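Local coordinates for GTPase activator-like protein (Chaetomium thermophilum, PDB 6SSH) that probably stimulates GTP hydrolysis by a small GTPase, this chain being the TSC2-type GAP domain (Rap/ran-GAP family) of a longer protein, at residues V7-E12 with W108-K113; E19-T24 with H77-M82; D102-V107 with V127-T132; F115-F120 with M161-F166. All blocks are in the same frame, centred on the assembly; numbering follows the deposited sequence.

Contact 1. Residues V7-E12 with W108-K113; sequences VIYIKE and WNDSGK
Tyr9 and Trp108 form a registered pair on adjacent parallel strands and send their rings off the same face of the sheet. In both, CG lies anti to the backbone N (chi1 -178° in Tyr9, -173° in Trp108), which carries the two rings outward together. Their planes are only 29° apart but slid past one another, leaving little overlap, and the closest touch is Tyr9 CE1 against Trp108 CD1 at 3.5 Å. Tyr30 of helix 28-37 meets both rings, edge-to-face in the case of Trp108.

The Tyr9 hydroxyl donates to Asp110 OD2 at 2.7 Å, which accepts with its anti lone pair, away from OD1; the carboxylate stands nearly perpendicular to the phenol ring. Asp110 OD1 takes a weak bond from Trp108 NE1 at 3.4 Å. The backbones are joined by Ile10 N to Trp108 O and Asp110 N to Ile10 O, each 2.9 Å.

On the other face Ile10 CG2 rests against Ser111 CB at 3.7 Å. Here Asn109 OD1 receives Ser111 OG in its carbonyl plane (2.7 Å) and Ser111 N from above that plane, an Asx turn, while Ser111 OG accepts from Lys113 N in an ST turn, and Asn109 ND2 donates to Lys113 O at 2.8 Å. Where regular pairing ends, side-chain bonds take over: the carboxylate ties Tyr9 firmly and Trp108 only weakly, and the asparagine amide and serine hydroxyl hold the departing chain.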
loop_
_atom_site.group_PDB
_atom_site.type_symbol
_atom_site.label_atom_id
_atom_site.label_comp_id
_atom_site.label_asym_id
_atom_site.label_seq_id
_atom_site.Cartn_x
_atom_site.Cartn_y
_atom_site.Cartn_z
ATOM N N VAL A 7 -2.011 0.878 -0.692
ATOM C CA VAL A 7 -1.145 1.220 0.407
ATOM C C VAL A 7 -2.038 1.531 1.570
ATOM O O VAL A 7 -2.880 2.464 1.500
ATOM C CB VAL A 7 -0.239 2.443 0.154
ATOM C CG1 VAL A 7 0.676 2.653 1.338
ATOM C CG2 VAL A 7 0.545 2.278 -1.150
ATOM N N ILE A 8 -1.904 0.762 2.629
ATOM C CA ILE A 8 -2.827 0.794 3.771
ATOM C C ILE A 8 -2.108 1.009 5.081
ATOM O O ILE A 8 -1.260 0.165 5.449
ATOM C CB ILE A 8 -3.602 -0.520 3.887
ATOM C CG1 ILE A 8 -4.301 -0.891 2.561
ATOM C CG2 ILE A 8 -4.619 -0.431 5.025
ATOM C CD1 ILE A 8 -4.752 -2.351 2.476
ATOM N N TYR A 9 -2.371 2.080 5.804
ATOM C CA TYR A 9 -1.794 2.359 7.115
ATOM C C TYR A 9 -2.659 1.788 8.216
ATOM O O TYR A 9 -3.870 2.076 8.271
ATOM C CB TYR A 9 -1.667 3.883 7.335
ATOM C CG TYR A 9 -1.034 4.211 8.663
ATOM C CD1 TYR A 9 0.343 4.117 8.843
ATOM C CD2 TYR A 9 -1.780 4.565 9.770
ATOM C CE1 TYR A 9 0.927 4.372 10.059
ATOM C CE2 TYR A 9 -1.202 4.829 11.000
ATOM C CZ TYR A 9 0.168 4.728 11.170
ATOM O OH TYR A 9 0.701 4.990 12.396
ATOM N N ILE A 10 -2.042 0.992 9.087
ATOM C CA ILE A 10 -2.699 0.438 10.272
ATOM C C ILE A 10 -2.188 1.139 11.521
ATOM O O ILE A 10 -0.983 1.106 11.784
ATOM C CB ILE A 10 -2.519 -1.069 10.399
ATOM C CG1 ILE A 10 -2.862 -1.778 9.093
ATOM C CG2 ILE A 10 -3.329 -1.549 11.577
ATOM C CD1 ILE A 10 -2.717 -3.286 9.156
ATOM N N LYS A 11 -3.077 1.793 12.261
ATOM C CA LYS A 11 -2.728 2.557 13.449
ATOM C C LYS A 11 -2.608 1.633 14.659
ATOM O O LYS A 11 -3.213 0.571 14.704
ATOM C CB LYS A 11 -3.794 3.659 13.680
ATOM C CG LYS A 11 -3.471 4.720 14.711
ATOM C CD LYS A 11 -4.569 5.844 14.723
ATOM C CE LYS A 11 -5.988 5.309 14.559
ATOM N NZ LYS A 11 -7.015 6.218 15.173
ATOM N N GLU A 12 -1.903 2.101 15.682
ATOM C CA GLU A 12 -1.742 1.364 16.917
ATOM C C GLU A 12 -3.055 0.804 17.457
ATOM O O GLU A 12 -4.044 1.551 17.561
ATOM C CB GLU A 12 -1.139 2.291 17.969
ATOM C CG GLU A 12 -0.829 1.578 19.294
ATOM C CD GLU A 12 0.094 2.389 20.182
ATOM O OE1 GLU A 12 -0.340 3.457 20.658
ATOM O OE2 GLU A 12 1.244 1.946 20.396
ATOM N N TRP A 108 1.414 -0.756 5.944
ATOM C CA TRP A 108 2.285 -0.148 6.947
ATOM C C TRP A 108 1.682 -0.497 8.294
ATOM O O TRP A 108 0.675 0.077 8.718
ATOM C CB TRP A 108 2.412 1.352 6.721
ATOM C CG TRP A 108 3.445 1.943 7.661
ATOM C CD1 TRP A 108 3.370 2.081 9.001
ATOM C CD2 TRP A 108 4.771 2.410 7.281
ATOM N NE1 TRP A 108 4.549 2.628 9.507
ATOM C CE2 TRP A 108 5.399 2.860 8.446
ATOM C CE3 TRP A 108 5.425 2.541 6.075
ATOM C CZ2 TRP A 108 6.705 3.393 8.441
ATOM C CZ3 TRP A 108 6.710 3.071 6.048
ATOM C CH2 TRP A 108 7.335 3.483 7.234
ATOM N N ASN A 109 2.237 -1.520 8.941
ATOM C CA ASN A 109 1.667 -2.068 10.149
ATOM C C ASN A 109 2.208 -1.387 11.399
ATOM O O ASN A 109 3.215 -1.820 11.979
ATOM C CB ASN A 109 1.897 -3.560 10.206
ATOM C CG ASN A 109 1.291 -4.165 11.462
ATOM O OD1 ASN A 109 0.373 -3.613 12.049
ATOM N ND2 ASN A 109 1.842 -5.319 11.882
ATOM N N ASP A 110 1.561 -0.323 11.836
ATOM C CA ASP A 110 1.840 0.308 13.106
ATOM C C ASP A 110 0.925 -0.207 14.212
ATOM O O ASP A 110 0.856 0.404 15.275
ATOM C CB ASP A 110 1.727 1.817 13.018
ATOM C CG ASP A 110 3.049 2.513 12.822
ATOM O OD1 ASP A 110 4.098 1.830 12.790
ATOM O OD2 ASP A 110 3.051 3.738 12.631
ATOM N N SER A 111 0.276 -1.351 14.047
ATOM C CA SER A 111 -0.700 -1.785 15.038
ATOM C C SER A 111 -0.113 -2.237 16.357
ATOM O O SER A 111 -0.812 -2.250 17.337
ATOM C CB SER A 111 -1.532 -2.950 14.527
ATOM O OG SER A 111 -0.792 -4.141 14.441
ATOM N N GLY A 112 1.138 -2.681 16.328
ATOM C CA GLY A 112 1.777 -3.299 17.500
ATOM C C GLY A 112 1.466 -4.774 17.604
ATOM O O GLY A 112 1.869 -5.430 18.586
ATOM N N LYS A 113 0.768 -5.317 16.628
ATOM C CA LYS A 113 0.329 -6.705 16.578
ATOM C C LYS A 113 0.808 -7.333 15.277
ATOM O O LYS A 113 1.075 -6.635 14.283
ATOM C CB LYS A 113 -1.197 -6.780 16.664
ATOM C CG LYS A 113 -1.801 -6.043 17.872
ATOM C CD LYS A 113 -3.332 -5.986 17.811
ATOM C CE LYS A 113 -3.941 -5.249 19.016
ATOM N NZ LYS A 113 -3.766 -6.000 20.293
#

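Contact 2. Residues E19-T24 with H77-M82; sequences EILANT and HVTTQM. With EDO (1,2-ethanediol), chain E; EDO (1,2-ethanediol), chain B.
Carbonyl oxygens from both segments, Leu21 O from one and Thr79 O and Met82 O from the other, converge on the ammonium nitrogen of Lys95 in helix 93-99. The arrangement joins the last part of helix 17-21 and the residues after it to the 3-10 segment 79-81, directly after strand 73-78. Thr79 O also accepts Met82 N at 3.1 Å. No hydrogen bond passes between the segments; Lys95 NZ, bonded to carbonyls of both, links them indirectly.

Direct contact is by methyls and backbone. Thr79 CG2 lies anti to the carbonyl carbon, with OG1 (chi1 57°) between N and C, which sends the methyl to Leu21 CD2 at 3.8 Å. The CA-H of Thr80 points almost straight at Asn23 O (165° at the hydrogen), with Thr80 CA 3.6 Å from that oxygen. Thr24 O and Thr80 O, both acceptors, come within 3.2 Å without bonding. Thr80 OG1 bonds to Tyr30 OH, and the Asn23 amide nitrogen reaches Tyr9 O and Gln14. Away from the helix segment a 1,2-ethanediol, probably from the crystallisation liquor, clasps the Gln81 amide: its O1 donates to Gln81 OE1 at 2.6 Å, and its O2 accepts Gln81 NE2 at 2.8 Å.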
loop_
_atom_site.group_PDB
_atom_site.type_symbol
_atom_site.label_atom_id
_atom_site.label_comp_id
_atom_site.label_asym_id
_atom_site.label_seq_id
_atom_site.Cartn_x
_atom_site.Cartn_y
_atom_site.Cartn_z
ATOM N N GLU A 19 -12.196 -0.142 10.619
ATOM C CA GLU A 19 -11.517 0.935 11.333
ATOM C C GLU A 19 -10.195 1.361 10.675
ATOM O O GLU A 19 -9.764 2.545 10.705
ATOM C CB GLU A 19 -11.331 0.545 12.796
ATOM C CG GLU A 19 -10.328 -0.602 12.981
ATOM C CD GLU A 19 -10.223 -1.123 14.411
ATOM O OE1 GLU A 19 -10.665 -0.395 15.346
ATOM O OE2 GLU A 19 -9.673 -2.249 14.549
ATOM N N ILE A 20 -9.497 0.393 10.088
ATOM C CA ILE A 20 -8.244 0.711 9.388
ATOM C C ILE A 20 -8.490 1.589 8.141
ATOM O O ILE A 20 -7.814 2.576 7.894
ATOM C CB ILE A 20 -7.532 -0.630 8.990
ATOM C CG1 ILE A 20 -7.007 -1.375 10.243
ATOM C CG2 ILE A 20 -6.396 -0.383 7.995
ATOM C CD1 ILE A 20 -6.670 -2.819 9.946
ATOM N N LEU A 21 -9.533 1.240 7.388
ATOM C CA LEU A 21 -9.812 2.001 6.173
ATOM C C LEU A 21 -10.216 3.415 6.543
ATOM O O LEU A 21 -9.986 4.317 5.733
ATOM C CB LEU A 21 -10.915 1.311 5.377
ATOM C CG LEU A 21 -10.538 -0.039 4.725
ATOM C CD1 LEU A 21 -11.778 -0.659 4.063
ATOM C CD2 LEU A 21 -9.409 0.102 3.720
ATOM N N ALA A 22 -10.803 3.629 7.680
ATOM C CA ALA A 22 -11.233 4.968 8.081
ATOM C C ALA A 22 -10.058 5.931 8.281
ATOM O O ALA A 22 -10.257 7.145 8.312
ATOM C CB ALA A 22 -12.088 4.908 9.317
ATOM N N ASN A 23 -8.842 5.432 8.499
ATOM C CA ASN A 23 -7.726 6.311 8.770
ATOM C C ASN A 23 -7.504 7.300 7.637
ATOM O O ASN A 23 -7.622 6.947 6.471
ATOM C CB ASN A 23 -6.427 5.511 8.970
ATOM C CG ASN A 23 -6.489 4.574 10.143
ATOM O OD1 ASN A 23 -7.175 4.805 11.125
ATOM N ND2 ASN A 23 -5.698 3.518 10.094
ATOM N N THR A 24 -7.182 8.551 8.026
ATOM C CA THR A 24 -6.903 9.590 7.048
ATOM C C THR A 24 -5.519 10.202 7.159
ATOM O O THR A 24 -5.213 11.186 6.512
ATOM C CB THR A 24 -7.867 10.718 7.084
ATOM O OG1 THR A 24 -7.844 11.211 8.386
ATOM C CG2 THR A 24 -9.302 10.225 6.668
ATOM N N HIS A 77 -3.019 3.169 -4.562
ATOM C CA HIS A 77 -4.346 3.404 -3.978
ATOM C C HIS A 77 -4.137 3.535 -2.498
ATOM O O HIS A 77 -4.056 2.530 -1.786
ATOM C CB HIS A 77 -5.317 2.288 -4.267
ATOM C CG HIS A 77 -5.646 2.099 -5.701
ATOM N ND1 HIS A 77 -6.053 0.879 -6.197
ATOM C CD2 HIS A 77 -5.789 2.996 -6.715
ATOM C CE1 HIS A 77 -6.401 1.025 -7.470
ATOM N NE2 HIS A 77 -6.255 2.313 -7.809
ATOM N N VAL A 78 -3.961 4.748 -2.015
ATOM C CA VAL A 78 -3.474 5.026 -0.662
ATOM C C VAL A 78 -4.709 5.342 0.209
ATOM O O VAL A 78 -5.307 6.399 0.057
ATOM C CB VAL A 78 -2.498 6.174 -0.622
ATOM C CG1 VAL A 78 -1.950 6.344 0.778
ATOM C CG2 VAL A 78 -1.340 5.919 -1.651
ATOM N N THR A 79 -5.087 4.453 1.089
ATOM C CA THR A 79 -6.363 4.625 1.806
ATOM C C THR A 79 -6.338 5.888 2.637
ATOM O O THR A 79 -7.374 6.527 2.744
ATOM C CB THR A 79 -6.758 3.367 2.568
ATOM O OG1 THR A 79 -5.715 3.012 3.484
ATOM C CG2 THR A 79 -7.033 2.224 1.606
ATOM N N THR A 80 -5.214 6.321 3.195
ATOM C CA THR A 80 -5.154 7.535 3.981
ATOM C C THR A 80 -5.323 8.802 3.083
ATOM O O THR A 80 -5.608 9.873 3.621
ATOM C CB THR A 80 -3.898 7.684 4.808
ATOM O OG1 THR A 80 -2.742 7.585 3.934
ATOM C CG2 THR A 80 -3.795 6.599 5.907
ATOM N N GLN A 81 -5.128 8.676 1.761
ATOM C CA GLN A 81 -5.386 9.809 0.820
ATOM C C GLN A 81 -6.868 9.969 0.509
ATOM O O GLN A 81 -7.268 10.951 -0.133
ATOM C CB GLN A 81 -4.591 9.616 -0.487
ATOM C CG GLN A 81 -3.094 9.785 -0.344
ATOM C CD GLN A 81 -2.625 11.173 0.028
ATOM O OE1 GLN A 81 -1.869 11.364 0.928
ATOM N NE2 GLN A 81 -3.114 12.191 -0.689
ATOM N N MET A 82 -7.663 8.958 0.823
ATOM C CA MET A 82 -9.073 8.899 0.447
ATOM C C MET A 82 -9.914 9.451 1.577
ATOM O O MET A 82 -9.658 9.157 2.734
ATOM C CB MET A 82 -9.481 7.467 0.135
ATOM C CG MET A 82 -8.651 6.815 -0.977
ATOM S SD MET A 82 -9.031 5.068 -1.070
ATOM C CE MET A 82 -7.757 4.504 -2.256
HETATM C C1 EDO E . -0.415 14.738 1.387
HETATM O O1 EDO E . -0.162 13.305 1.362
HETATM C C2 EDO E . -1.163 15.377 0.196
HETATM O O2 EDO E . -2.495 14.870 0.001
HETATM C C1 EDO B . -7.268 14.455 0.279
HETATM O O1 EDO B . -8.128 15.111 -0.690
HETATM C C2 EDO B . -5.925 14.084 -0.335
HETATM O O2 EDO B . -6.063 13.131 -1.370
#

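Contact 3. Residues D102-V107 with V127-T132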
loop_
_atom_site.group_PDB
_atom_site.type_symbol
_atom_site.label_atom_id
_atom_site.label_comp_id
_atom_site.label_asym_id
_atom_site.label_seq_id
_atom_site.Cartn_x
_atom_site.Cartn_y
_atom_site.Cartn_z
ATOM N N ASP A 102 -7.283 -4.975 -5.807
ATOM C CA ASP A 102 -5.845 -4.918 -6.119
ATOM C C ASP A 102 -5.218 -6.218 -5.717
ATOM O O ASP A 102 -5.315 -6.672 -4.578
ATOM C CB ASP A 102 -5.225 -3.792 -5.355
ATOM C CG ASP A 102 -5.648 -2.398 -5.849
ATOM O OD1 ASP A 102 -6.113 -2.289 -6.989
ATOM O OD2 ASP A 102 -5.432 -1.438 -5.067
ATOM N N PHE A 103 -4.501 -6.825 -6.652
ATOM C CA PHE A 103 -3.831 -8.095 -6.369
ATOM C C PHE A 103 -2.794 -7.897 -5.260
ATOM O O PHE A 103 -2.564 -8.805 -4.454
ATOM C CB PHE A 103 -3.182 -8.656 -7.643
ATOM C CG PHE A 103 -4.162 -9.090 -8.724
ATOM C CD1 PHE A 103 -5.381 -9.668 -8.417
ATOM C CD2 PHE A 103 -3.811 -8.925 -10.074
ATOM C CE1 PHE A 103 -6.263 -10.086 -9.465
ATOM C CE2 PHE A 103 -4.637 -9.374 -11.106
ATOM C CZ PHE A 103 -5.879 -9.918 -10.797
ATOM N N VAL A 104 -2.089 -6.790 -5.286
ATOM C CA VAL A 104 -0.976 -6.475 -4.400
ATOM C C VAL A 104 -1.320 -5.261 -3.556
ATOM O O VAL A 104 -1.766 -4.246 -4.101
ATOM C CB VAL A 104 0.291 -6.171 -5.229
ATOM C CG1 VAL A 104 1.449 -5.893 -4.323
ATOM C CG2 VAL A 104 0.576 -7.352 -6.182
ATOM N N ASN A 105 -1.074 -5.360 -2.239
ATOM C CA ASN A 105 -1.244 -4.272 -1.291
ATOM C C ASN A 105 -0.055 -4.164 -0.380
ATOM O O ASN A 105 0.409 -5.190 0.122
ATOM C CB ASN A 105 -2.553 -4.459 -0.450
ATOM C CG ASN A 105 -3.791 -4.203 -1.247
ATOM O OD1 ASN A 105 -4.115 -3.059 -1.521
ATOM N ND2 ASN A 105 -4.455 -5.212 -1.640
ATOM N N ILE A 106 0.394 -2.975 -0.176
ATOM C CA ILE A 106 1.430 -2.606 0.786
ATOM C C ILE A 106 0.754 -2.253 2.077
ATOM O O ILE A 106 -0.224 -1.428 2.063
ATOM C CB ILE A 106 2.264 -1.444 0.262
ATOM C CG1 ILE A 106 2.957 -1.847 -1.029
ATOM C CG2 ILE A 106 3.246 -0.932 1.323
ATOM C CD1 ILE A 106 3.466 -0.672 -1.842
ATOM N N VAL A 107 1.176 -2.795 3.213
ATOM C CA VAL A 107 0.592 -2.546 4.504
ATOM C C VAL A 107 1.618 -1.938 5.432
ATOM O O VAL A 107 2.698 -2.553 5.625
ATOM C CB VAL A 107 0.082 -3.863 5.120
ATOM C CG1 VAL A 107 -0.498 -3.651 6.518
ATOM C CG2 VAL A 107 -0.988 -4.486 4.240
ATOM N N VAL A 127 -1.237 -10.883 -2.520
ATOM C CA VAL A 127 0.034 -10.563 -1.866
ATOM C C VAL A 127 -0.112 -9.339 -1.009
ATOM O O VAL A 127 -0.671 -8.323 -1.492
ATOM C CB VAL A 127 1.142 -10.233 -2.944
ATOM C CG1 VAL A 127 2.487 -9.891 -2.253
ATOM C CG2 VAL A 127 1.336 -11.416 -3.913
ATOM N N TYR A 128 0.421 -9.392 0.210
ATOM C CA TYR A 128 0.607 -8.237 1.077
ATOM C C TYR A 128 2.111 -8.064 1.316
ATOM O O TYR A 128 2.828 -9.025 1.661
ATOM C CB TYR A 128 -0.103 -8.390 2.427
ATOM C CG TYR A 128 -1.604 -8.508 2.289
ATOM C CD1 TYR A 128 -2.226 -9.734 2.463
ATOM C CD2 TYR A 128 -2.367 -7.401 1.897
ATOM C CE1 TYR A 128 -3.564 -9.880 2.344
ATOM C CE2 TYR A 128 -3.735 -7.546 1.755
ATOM C CZ TYR A 128 -4.297 -8.774 1.948
ATOM O OH TYR A 128 -5.692 -8.983 1.811
ATOM N N ILE A 129 2.606 -6.866 1.114
ATOM C CA ILE A 129 3.976 -6.451 1.431
ATOM C C ILE A 129 3.897 -5.715 2.728
ATOM O O ILE A 129 3.344 -4.591 2.763
ATOM C CB ILE A 129 4.596 -5.606 0.346
ATOM C CG1 ILE A 129 4.690 -6.390 -0.949
ATOM C CG2 ILE A 129 5.978 -5.087 0.768
ATOM C CD1 ILE A 129 4.844 -5.574 -2.156
ATOM N N VAL A 130 4.273 -6.327 3.841
ATOM C CA VAL A 130 4.011 -5.810 5.180
ATOM C C VAL A 130 5.248 -5.125 5.741
ATOM O O VAL A 130 6.324 -5.759 5.838
ATOM C CB VAL A 130 3.539 -6.887 6.112
ATOM C CG1 VAL A 130 3.184 -6.291 7.414
ATOM C CG2 VAL A 130 2.373 -7.676 5.523
ATOM N N ILE A 131 5.162 -3.864 6.091
ATOM C CA ILE A 131 6.227 -3.014 6.638
ATOM C C ILE A 131 5.934 -2.865 8.111
ATOM O O ILE A 131 4.879 -2.357 8.466
ATOM C CB ILE A 131 6.258 -1.632 5.989
ATOM C CG1 ILE A 131 6.523 -1.746 4.501
ATOM C CG2 ILE A 131 7.269 -0.719 6.694
ATOM C CD1 ILE A 131 6.196 -0.496 3.672
ATOM N N THR A 132 6.829 -3.253 8.995
ATOM C CA THR A 132 6.627 -3.118 10.428
ATOM C C THR A 132 7.829 -2.403 11.012
ATOM O O THR A 132 8.928 -2.995 11.024
ATOM C CB THR A 132 6.483 -4.488 11.090
ATOM O OG1 THR A 132 5.477 -5.243 10.408
ATOM C CG2 THR A 132 6.065 -4.368 12.516
HETATM O O HOH W 1 -3.434 -7.927 -1.767
#
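Five backbone hydrogen bonds join residues 103-107 to 127-131 in parallel, alternating in direction. Ile131 N to Val107 O, at 2.8 Å, is the shortest of them; Val127 N to Phe103 O, at 3.1 Å, opens the series. Beside that first pair a water accepts from Asn105 ND2 (2.9 Å) and donates to Phe103 O and Val127 O. Asn105 ND2 also serves Ile99 O, so the amide nitrogen has two acceptors.

Asn105 and Tyr128 both hold CG anti to the carbonyl carbon (chi1 -72° and -63°), which lays them side by side, pointing the same way, with Asn105 CB 3.8 Å from Tyr128 CD2; the phenol reaches on to Asn125 through its hydroxyl. Val107 CG2 approaches the same ring. On the opposite face the side chains of the two segments that meet are aliphatic: Val104 CG1 touches Ile129 CD1 at 4.0 Å, and Ile106 CG2 meets Ile131 CD1 at 3.8 Å. Helix 183-201 packs on Val104 and Ile106 there, while strands 2-10 and 155-162 flank the pair within the sheet.

Contact 4. Residues F115-F120 with M161-F166. With EDO (1,2-ethanediol), chain D.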
loop_
_atom_site.group_PDB
_atom_site.type_symbol
_atom_site.label_atom_id
_atom_site.label_comp_id
_atom_site.label_asym_id
_atom_site.label_seq_id
_atom_site.Cartn_x
_atom_site.Cartn_y
_atom_site.Cartn_z
ATOM N N PHE A 115 0.543 -8.814 11.700
ATOM C CA PHE A 115 -0.472 -8.615 10.665
ATOM C C PHE A 115 -1.172 -9.911 10.320
ATOM O O PHE A 115 -0.493 -10.922 10.049
ATOM C CB PHE A 115 0.171 -8.053 9.394
ATOM C CG PHE A 115 -0.820 -7.873 8.274
ATOM C CD1 PHE A 115 -1.820 -6.905 8.333
ATOM C CD2 PHE A 115 -0.813 -8.707 7.173
ATOM C CE1 PHE A 115 -2.767 -6.775 7.323
ATOM C CE2 PHE A 115 -1.759 -8.551 6.178
ATOM C CZ PHE A 115 -2.725 -7.604 6.264
ATOM N N ARG A 116 -2.491 -9.916 10.340
ATOM C CA ARG A 116 -3.266 -11.113 10.023
ATOM C C ARG A 116 -3.587 -11.127 8.535
ATOM O O ARG A 116 -4.104 -10.125 7.983
ATOM C CB ARG A 116 -4.572 -11.152 10.819
ATOM C CG ARG A 116 -4.347 -11.137 12.311
ATOM C CD ARG A 116 -3.350 -12.193 12.714
ATOM N NE ARG A 116 -3.074 -12.221 14.140
ATOM C CZ ARG A 116 -2.192 -13.045 14.695
ATOM N NH1 ARG A 116 -1.519 -13.889 13.930
ATOM N NH2 ARG A 116 -1.993 -13.027 16.008
ATOM N N PHE A 117 -3.367 -12.257 7.890
ATOM C CA PHE A 117 -3.524 -12.348 6.445
ATOM C C PHE A 117 -4.966 -12.115 6.011
ATOM O O PHE A 117 -5.199 -11.620 4.907
ATOM C CB PHE A 117 -3.031 -13.735 5.967
ATOM C CG PHE A 117 -3.003 -13.867 4.484
ATOM C CD1 PHE A 117 -2.034 -13.221 3.732
ATOM C CD2 PHE A 117 -3.921 -14.669 3.837
ATOM C CE1 PHE A 117 -2.004 -13.331 2.350
ATOM C CE2 PHE A 117 -3.898 -14.799 2.448
ATOM C CZ PHE A 117 -2.943 -14.119 1.707
ATOM N N ASP A 118 -5.930 -12.390 6.886
ATOM C CA ASP A 118 -7.335 -12.274 6.569
ATOM C C ASP A 118 -7.952 -10.925 6.985
ATOM O O ASP A 118 -9.165 -10.778 7.021
ATOM C CB ASP A 118 -8.128 -13.446 7.172
ATOM C CG ASP A 118 -8.113 -13.452 8.673
ATOM O OD1 ASP A 118 -7.361 -12.681 9.291
ATOM O OD2 ASP A 118 -8.851 -14.270 9.266
ATOM N N THR A 119 -7.080 -9.934 7.245
ATOM C CA THR A 119 -7.535 -8.594 7.674
ATOM C C THR A 119 -8.451 -7.910 6.687
ATOM O O THR A 119 -9.365 -7.212 7.117
ATOM C CB THR A 119 -6.360 -7.683 8.049
ATOM O OG1 THR A 119 -5.619 -8.295 9.100
ATOM C CG2 THR A 119 -6.844 -6.320 8.542
ATOM N N PHE A 120 -8.255 -8.115 5.373
ATOM C CA PHE A 120 -8.963 -7.358 4.362
ATOM C C PHE A 120 -9.553 -8.361 3.375
ATOM O O PHE A 120 -9.063 -8.531 2.246
ATOM C CB PHE A 120 -8.003 -6.426 3.598
ATOM C CG PHE A 120 -7.214 -5.508 4.470
ATOM C CD1 PHE A 120 -7.816 -4.400 5.098
ATOM C CD2 PHE A 120 -5.881 -5.676 4.632
ATOM C CE1 PHE A 120 -7.022 -3.564 5.890
ATOM C CE2 PHE A 120 -5.103 -4.840 5.400
ATOM C CZ PHE A 120 -5.690 -3.809 6.048
ATOM N N MET A 161 3.591 -11.655 2.448
ATOM C CA MET A 161 2.616 -12.670 2.840
ATOM C C MET A 161 1.724 -12.914 1.662
ATOM O O MET A 161 1.174 -11.968 1.125
ATOM C CB MET A 161 1.779 -12.240 4.034
ATOM C CG MET A 161 2.577 -12.064 5.282
ATOM S SD MET A 161 1.577 -11.559 6.666
ATOM C CE MET A 161 0.245 -12.735 6.691
ATOM N N SER A 162 1.604 -14.135 1.185
ATOM C CA SER A 162 0.810 -14.385 -0.020
ATOM C C SER A 162 -0.054 -15.603 0.115
ATOM O O SER A 162 0.146 -16.452 1.022
ATOM C CB SER A 162 1.712 -14.542 -1.237
ATOM O OG SER A 162 2.587 -15.659 -1.084
ATOM N N GLN A 163 -1.027 -15.726 -0.785
ATOM C CA GLN A 163 -1.876 -16.922 -0.796
ATOM C C GLN A 163 -1.053 -18.206 -0.886
ATOM O O GLN A 163 0.049 -18.232 -1.436
ATOM C CB GLN A 163 -2.781 -16.885 -2.016
ATOM C CG GLN A 163 -3.722 -15.754 -2.062
ATOM C CD GLN A 163 -4.825 -15.916 -1.122
ATOM O OE1 GLN A 163 -4.998 -16.976 -0.529
ATOM N NE2 GLN A 163 -5.635 -14.872 -0.987
ATOM N N PRO A 164 -1.592 -19.340 -0.409
ATOM C CA PRO A 164 -0.871 -20.600 -0.589
ATOM C C PRO A 164 -0.667 -20.938 -2.068
ATOM O O PRO A 164 -1.606 -20.739 -2.839
ATOM C CB PRO A 164 -1.799 -21.639 0.041
ATOM C CG PRO A 164 -2.660 -20.845 0.988
ATOM C CD PRO A 164 -2.805 -19.477 0.405
ATOM N N GLY A 165 0.539 -21.325 -2.427
ATOM C CA GLY A 165 0.864 -21.661 -3.809
ATOM C C GLY A 165 1.300 -20.432 -4.616
ATOM O O GLY A 165 1.764 -20.611 -5.759
ATOM N N PHE A 166 1.252 -19.230 -4.046
ATOM C CA PHE A 166 1.664 -18.038 -4.773
ATOM C C PHE A 166 3.183 -18.030 -4.829
ATOM O O PHE A 166 3.855 -18.366 -3.858
ATOM C CB PHE A 166 1.126 -16.759 -4.114
ATOM C CG PHE A 166 1.252 -15.566 -5.000
ATOM C CD1 PHE A 166 2.396 -14.819 -4.971
ATOM C CD2 PHE A 166 0.267 -15.262 -5.902
ATOM C CE1 PHE A 166 2.575 -13.749 -5.853
ATOM C CE2 PHE A 166 0.422 -14.193 -6.764
ATOM C CZ PHE A 166 1.520 -13.433 -6.737
HETATM C C1 EDO D . -3.235 -6.060 12.833
HETATM O O1 EDO D . -3.913 -6.050 14.082
HETATM C C2 EDO D . -4.282 -6.375 11.798
HETATM O O2 EDO D . -3.809 -7.382 10.933
#
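Sulfur and methyl contacts bring Met161 to two phenylalanines. Its SD lies at the edge of the Phe115 ring, in the ring plane and 5.1 Å from the centroid, a Met-aromatic contact. A bend at the last torsion (chi3 51°) turns CE onto Phe117 CB, 3.5 Å away.

The Phe117 ring slides past Met161, and its edge meets Gln163 CD (CZ at 3.8 Å), ring and amide planes almost perpendicular; CZ is also 3.5 Å from Gln163 N. The amide is anchored through NE2 to Asn125 O.

No hydrogen bond crosses between the segments. In the 115-120 loop, Thr119 N to Arg116 O (3.1 Å) closes a type I turn, and Thr119 OG1 adds a second bond to the same oxygen at 2.6 Å. O2 of a 1,2-ethanediol, probably from the crystallisation liquor, accepts Arg116 N at 2.9 Å and donates to Thr119 OG1.

Phe115 and Phe117 also meet Tyr128, making this an aromatic-methionine cluster in which a loop between two parallel strands folds back over one face of the sheet.

In the fold
Contacts 1 and 3 share strand 104-109 and together join strands 2-10, 104-109 and 127-134, three of the parallel strands in the middle of the mixed sheet; both are buried. Contact 3 is nearest the centre of the chain and depends on regular backbone bonds, whereas contact 1 lies at the strand ends, where side-chain bonds enter. Contact 2, also buried, has no direct bond between its segments; it adjoins contact 1 through Val7 N to His77 O and contact 3 through His77 ND1 to Asp102 OD2. Contact 4 is a surface contact of rings and sulfur, linked to contact 3 by Tyr128 N to Met161 O and to contact 2 by packing on Ile20.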